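Local coordinates for putative diflavin flavoprotein A 3 (Nostoc sp., PDB 3FNI), which probably takes part in electron transfer from NADH to oxygen, reducing it to water, this piece being its flavodoxin-like domain, at residues Arg56-Val61 / Gly144-Arg149; Thr79-Val84 / Asp104-Lys109. All coordinates share one frame; numbering follows the deposited sequence.

Overall arrangement
Both contacts belong to the single flavodoxin-like domain, a parallel five-stranded sheet of strand order 2-1-3-4-5 with helices packed on it. Contact 1 sets the start of the central strand 57-63 against the C-terminal helix 130-152. Contact 2 joins helices 70-83 and 103-112, which precede and follow strand 89-93. Along the chain contact 2 is nested between the segments of contact 1, and strand 57-63 is followed by helix 70-83. Their centres lie about 17 Å apart, yet Leu60 CD1 packs 3.6 Å from Val84 CG2. Its neighbour Val61 packs on Leu143 across the sheet, which places the two contacts in the opposite helical layers of one domain.

Contact 1. Residues Arg56-Val61 / Gly144-Arg149; sequences RCTGLV and GQWVTR
Thr58 meets Val147 and Trp146 where the chain enters strand 57-63 and passes closest to helix 130-152, with Thr58 CA 6.3 Å from Val147 CA. The tightly packed part is apolar: Thr58 CB lies 3.9 Å from Val147 CG1, and Thr58 CG2 is 4.0 Å from the same methyl. A chi1 of -53° sets the threonine OG1 beside the backbone N and CG2 anti to it, which carries the methyl to Val147 and Trp146. Gly59 has no side chain, and the other valine branch, Val147 CG2, comes up against its backbone, 4.2 Å from Gly59 N.

The solvent side is formed by Trp146, which is partly exposed and touches through CZ3 alone. The Trp146 indole presents its edge: Thr58 O sits near the ring plane, 3.6 Å from Trp146 CZ3, while Thr58 CG2 is 4.2 Å from that carbon. Trp146 also touches Ala89 of the next strand. No hydrogen bond links the two segments, and only 147 Å² is buried. On the helix side facing away from the strand, Gly144 O receives both Thr148 N and Thr148 OG1, from opposite faces of its carbonyl plane. Backbone bonds from Thr58 to Ser6 and from Gly59 to Gly8 hold the strand in the sheet. Such packing of the C-terminal helix against the central parallel strand is characteristic of the three-layer alpha/beta/alpha sandwich of the flavodoxin-like fold.

Contact 2. Residues Thr79-Val84 / Asp104-Lys109; sequences TILGSV and DPLLSK
Leu81 reaches across from helix 70-83 with both methyls, each meeting a different residue of helix 103-112. Leu81 CD1 lies 4.1 Å from Lys109 CD, touching the aliphatic part of the lysine, and Leu81 CD2 lies 4.3 Å from Leu106 CD1. The leucine and lysine side chains meet at about a right angle, so the touch is confined to a small patch. Beyond CG the lysine chain is extended, which puts its methylene CD beside the leucine while the chain continues past it to NZ.

Behind this first shell, Leu106 is buried: with CG anti to the backbone N (chi1 -171°) and chi2 at 61°, its CD1 end approaches Leu81 although the side chain does not set out in that direction. The residue also packs on Ile92 of strand 89-93 and on Met64. On the other helix, Ser83 OG donates to Thr79 O at 2.6 Å, and Thr79 OG1 bonds to Gly75 O. Farther out, Asp104, the first residue of 104-109, forms a salt bridge through OD1 with Arg123.

With Leu81 CA and Lys109 CA 8.1 Å apart, 115 Å² buried and no hydrogen bond across, the two segments meet through apolar contacts, consistent with dispersion and the hydrophobic effect; the aliphatic part of the exposed Lys109, touching at CD, probably covers part of Leu81.

Contact 1. Residues Arg56-Val61 / Gly144-Arg149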
loop_
_atom_site.group_PDB
_atom_site.type_symbol
_atom_site.label_atom_id
_atom_site.label_comp_id
_atom_site.label_asym_id
_atom_site.label_seq_id
_atom_site.Cartn_x
_atom_site.Cartn_y
_atom_site.Cartn_z
ATOM N N ARG A 56 2.311 1.151 -13.548
ATOM C CA ARG A 56 1.277 2.108 -13.922
ATOM C C ARG A 56 0.520 2.709 -12.738
ATOM O O ARG A 56 -0.502 3.367 -12.926
ATOM C CB ARG A 56 0.300 1.483 -14.919
ATOM C CG ARG A 56 -0.524 0.353 -14.369
ATOM C CD ARG A 56 -1.578 -0.073 -15.380
ATOM N NE ARG A 56 -2.346 -1.223 -14.919
ATOM C CZ ARG A 56 -3.236 -1.193 -13.930
ATOM N NH1 ARG A 56 -3.493 -0.070 -13.276
ATOM N NH2 ARG A 56 -3.865 -2.301 -13.588
ATOM N N CYS A 57 1.023 2.496 -11.524
ATOM C CA CYS A 57 0.397 3.073 -10.331
ATOM C C CYS A 57 1.122 4.363 -9.945
ATOM O O CYS A 57 2.351 4.412 -9.930
ATOM C CB CYS A 57 0.435 2.087 -9.150
ATOM S SG CYS A 57 -0.788 0.717 -9.263
ATOM N N THR A 58 0.357 5.409 -9.645
ATOM C CA THR A 58 0.922 6.694 -9.247
ATOM C C THR A 58 1.114 6.659 -7.728
ATOM O O THR A 58 2.014 7.305 -7.191
ATOM C CB THR A 58 -0.029 7.860 -9.634
ATOM O OG1 THR A 58 -0.357 7.763 -11.025
ATOM C CG2 THR A 58 0.624 9.210 -9.379
ATOM N N GLY A 59 0.264 5.888 -7.051
ATOM C CA GLY A 59 0.342 5.757 -5.604
ATOM C C GLY A 59 0.422 4.306 -5.149
ATOM O O GLY A 59 0.028 3.402 -5.885
ATOM N N LEU A 60 0.928 4.075 -3.939
ATOM C CA LEU A 60 1.055 2.716 -3.417
ATOM C C LEU A 60 0.704 2.590 -1.935
ATOM O O LEU A 60 0.974 3.482 -1.133
ATOM C CB LEU A 60 2.477 2.201 -3.649
ATOM C CG LEU A 60 2.966 2.209 -5.099
ATOM C CD1 LEU A 60 4.472 2.074 -5.131
ATOM C CD2 LEU A 60 2.296 1.088 -5.874
ATOM N N VAL A 61 0.088 1.469 -1.583
ATOM C CA VAL A 61 -0.285 1.213 -0.208
ATOM C C VAL A 61 0.099 -0.227 0.067
ATOM O O VAL A 61 -0.314 -1.140 -0.652
ATOM C CB VAL A 61 -1.792 1.427 0.015
ATOM C CG1 VAL A 61 -2.151 1.209 1.482
ATOM C CG2 VAL A 61 -2.169 2.841 -0.412
ATOM N N GLY A 144 -4.949 9.987 -2.199
ATOM C CA GLY A 144 -5.761 10.214 -3.380
ATOM C C GLY A 144 -5.637 11.652 -3.852
ATOM O O GLY A 144 -5.600 11.909 -5.055
ATOM N N GLN A 145 -5.574 12.587 -2.904
ATOM C CA GLN A 145 -5.444 14.002 -3.237
ATOM C C GLN A 145 -4.054 14.267 -3.800
ATOM O O GLN A 145 -3.894 15.044 -4.738
ATOM C CB GLN A 145 -5.673 14.877 -1.999
ATOM C CG GLN A 145 -7.079 14.769 -1.409
ATOM C CD GLN A 145 -7.303 15.717 -0.244
ATOM O OE1 GLN A 145 -6.683 15.586 0.807
ATOM N NE2 GLN A 145 -8.191 16.684 -0.433
ATOM N N TRP A 146 -3.052 13.614 -3.221
ATOM C CA TRP A 146 -1.685 13.775 -3.677
ATOM C C TRP A 146 -1.584 13.289 -5.124
ATOM O O TRP A 146 -1.002 13.966 -5.971
ATOM C CB TRP A 146 -0.737 12.979 -2.784
ATOM C CG TRP A 146 0.696 13.113 -3.173
ATOM C CD1 TRP A 146 1.586 14.060 -2.742
ATOM C CD2 TRP A 146 1.412 12.279 -4.094
ATOM N NE1 TRP A 146 2.812 13.863 -3.338
ATOM C CE2 TRP A 146 2.733 12.776 -4.169
ATOM C CE3 TRP A 146 1.065 11.156 -4.860
ATOM C CZ2 TRP A 146 3.705 12.193 -4.982
ATOM C CZ3 TRP A 146 2.033 10.574 -5.672
ATOM C CH2 TRP A 146 3.339 11.095 -5.723
ATOM N N VAL A 147 -2.158 12.118 -5.402
ATOM C CA VAL A 147 -2.157 11.544 -6.750
ATOM C C VAL A 147 -2.812 12.520 -7.731
ATOM O O VAL A 147 -2.297 12.763 -8.830
ATOM C CB VAL A 147 -2.933 10.191 -6.791
ATOM C CG1 VAL A 147 -3.147 9.738 -8.237
ATOM C CG2 VAL A 147 -2.158 9.120 -6.023
ATOM N N THR A 148 -3.953 13.078 -7.338
ATOM C CA THR A 148 -4.653 14.029 -8.197
ATOM C C THR A 148 -3.763 15.232 -8.508
ATOM O O THR A 148 -3.621 15.615 -9.670
ATOM C CB THR A 148 -5.952 14.520 -7.547
ATOM O OG1 THR A 148 -6.810 13.401 -7.306
ATOM C CG2 THR A 148 -6.666 15.516 -8.465
ATOM N N ARG A 149 -3.169 15.814 -7.467
ATOM C CA ARG A 149 -2.280 16.965 -7.625
ATOM C C ARG A 149 -1.033 16.631 -8.447
ATOM O O ARG A 149 -0.458 17.500 -9.103
ATOM C CB ARG A 149 -1.846 17.514 -6.256
ATOM C CG ARG A 149 -2.840 18.477 -5.623
ATOM C CD ARG A 149 -2.246 19.250 -4.446
ATOM N NE ARG A 149 -2.546 18.633 -3.154
ATOM C CZ ARG A 149 -1.879 17.608 -2.636
ATOM N NH1 ARG A 149 -0.860 17.082 -3.294
ATOM N NH2 ARG A 149 -2.238 17.104 -1.464
#

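Contact 2. Residues Thr79-Val84 / Asp104-Lys109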
loop_
_atom_site.group_PDB
_atom_site.type_symbol
_atom_site.label_atom_id
_atom_site.label_comp_id
_atom_site.label_asym_id
_atom_site.label_seq_id
_atom_site.Cartn_x
_atom_site.Cartn_y
_atom_site.Cartn_z
ATOM N N THR A 79 9.835 -8.001 -5.849
ATOM C CA THR A 79 9.431 -7.574 -7.178
ATOM C C THR A 79 8.885 -6.150 -7.139
ATOM O O THR A 79 9.144 -5.356 -8.041
ATOM C CB THR A 79 8.365 -8.521 -7.746
ATOM O OG1 THR A 79 8.811 -9.875 -7.601
ATOM C CG2 THR A 79 8.120 -8.237 -9.214
ATOM N N ILE A 80 8.137 -5.830 -6.087
ATOM C CA ILE A 80 7.561 -4.496 -5.952
ATOM C C ILE A 80 8.667 -3.467 -5.714
ATOM O O ILE A 80 8.638 -2.369 -6.275
ATOM C CB ILE A 80 6.536 -4.442 -4.783
ATOM C CG1 ILE A 80 5.337 -5.344 -5.094
ATOM C CG2 ILE A 80 6.056 -3.013 -4.572
ATOM C CD1 ILE A 80 4.320 -5.445 -3.957
ATOM N N LEU A 81 9.642 -3.840 -4.888
ATOM C CA LEU A 81 10.773 -2.977 -4.563
ATOM C C LEU A 81 11.626 -2.680 -5.789
ATOM O O LEU A 81 12.284 -1.642 -5.862
ATOM C CB LEU A 81 11.636 -3.626 -3.479
ATOM C CG LEU A 81 11.045 -3.657 -2.064
ATOM C CD1 LEU A 81 11.904 -4.533 -1.164
ATOM C CD2 LEU A 81 10.949 -2.240 -1.520
ATOM N N GLY A 82 11.620 -3.594 -6.751
ATOM C CA GLY A 82 12.389 -3.377 -7.956
ATOM C C GLY A 82 11.544 -2.849 -9.096
ATOM O O GLY A 82 12.079 -2.529 -10.153
ATOM N N SER A 83 10.233 -2.737 -8.890
ATOM C CA SER A 83 9.338 -2.269 -9.953
ATOM C C SER A 83 8.806 -0.870 -9.727
ATOM O O SER A 83 8.148 -0.286 -10.593
ATOM C CB SER A 83 8.163 -3.224 -10.093
ATOM O OG SER A 83 8.612 -4.524 -10.425
ATOM N N VAL A 84 9.103 -0.352 -8.547
ATOM C CA VAL A 84 8.674 0.969 -8.135
ATOM C C VAL A 84 9.624 2.032 -8.670
ATOM O O VAL A 84 10.748 1.724 -9.060
ATOM C CB VAL A 84 8.621 1.022 -6.595
ATOM C CG1 VAL A 84 8.585 2.438 -6.107
ATOM C CG2 VAL A 84 7.397 0.277 -6.109
ATOM N N ASP A 104 9.223 -0.676 10.012
ATOM C CA ASP A 104 10.279 0.314 9.816
ATOM C C ASP A 104 11.299 -0.020 8.744
ATOM O O ASP A 104 11.612 0.825 7.909
ATOM C CB ASP A 104 10.974 0.590 11.140
ATOM C CG ASP A 104 10.061 1.287 12.117
ATOM O OD1 ASP A 104 9.638 2.429 11.819
ATOM O OD2 ASP A 104 9.753 0.695 13.167
ATOM N N PRO A 105 11.844 -1.249 8.760
ATOM C CA PRO A 105 12.828 -1.643 7.752
ATOM C C PRO A 105 12.308 -1.430 6.332
ATOM O O PRO A 105 13.045 -0.996 5.452
ATOM C CB PRO A 105 13.066 -3.113 8.072
ATOM C CG PRO A 105 12.946 -3.130 9.561
ATOM C CD PRO A 105 11.717 -2.292 9.794
ATOM N N LEU A 106 11.033 -1.723 6.120
ATOM C CA LEU A 106 10.437 -1.563 4.806
ATOM C C LEU A 106 10.196 -0.086 4.481
ATOM O O LEU A 106 10.345 0.344 3.341
ATOM C CB LEU A 106 9.121 -2.336 4.734
ATOM C CG LEU A 106 8.517 -2.412 3.333
ATOM C CD1 LEU A 106 9.488 -3.129 2.407
ATOM C CD2 LEU A 106 7.182 -3.139 3.381
ATOM N N LEU A 107 9.807 0.677 5.496
ATOM C CA LEU A 107 9.559 2.104 5.354
ATOM C C LEU A 107 10.829 2.774 4.828
ATOM O O LEU A 107 10.777 3.595 3.913
ATOM C CB LEU A 107 9.184 2.681 6.720
ATOM C CG LEU A 107 7.913 3.517 6.886
ATOM C CD1 LEU A 107 6.795 2.973 6.045
ATOM C CD2 LEU A 107 7.522 3.530 8.364
ATOM N N SER A 108 11.969 2.395 5.405
ATOM C CA SER A 108 13.266 2.950 5.023
ATOM C C SER A 108 13.727 2.514 3.632
ATOM O O SER A 108 14.448 3.244 2.954
ATOM C CB SER A 108 14.330 2.565 6.058
ATOM O OG SER A 108 14.011 3.076 7.345
ATOM N N LYS A 109 13.328 1.323 3.208
ATOM C CA LYS A 109 13.716 0.865 1.886
ATOM C C LYS A 109 13.059 1.724 0.814
ATOM O O LYS A 109 13.675 2.022 -0.198
ATOM C CB LYS A 109 13.337 -0.599 1.680
ATOM C CG LYS A 109 14.217 -1.558 2.440
ATOM C CD LYS A 109 13.958 -2.981 2.012
ATOM C CE LYS A 109 14.885 -3.933 2.740
ATOM N NZ LYS A 109 14.823 -5.303 2.161
#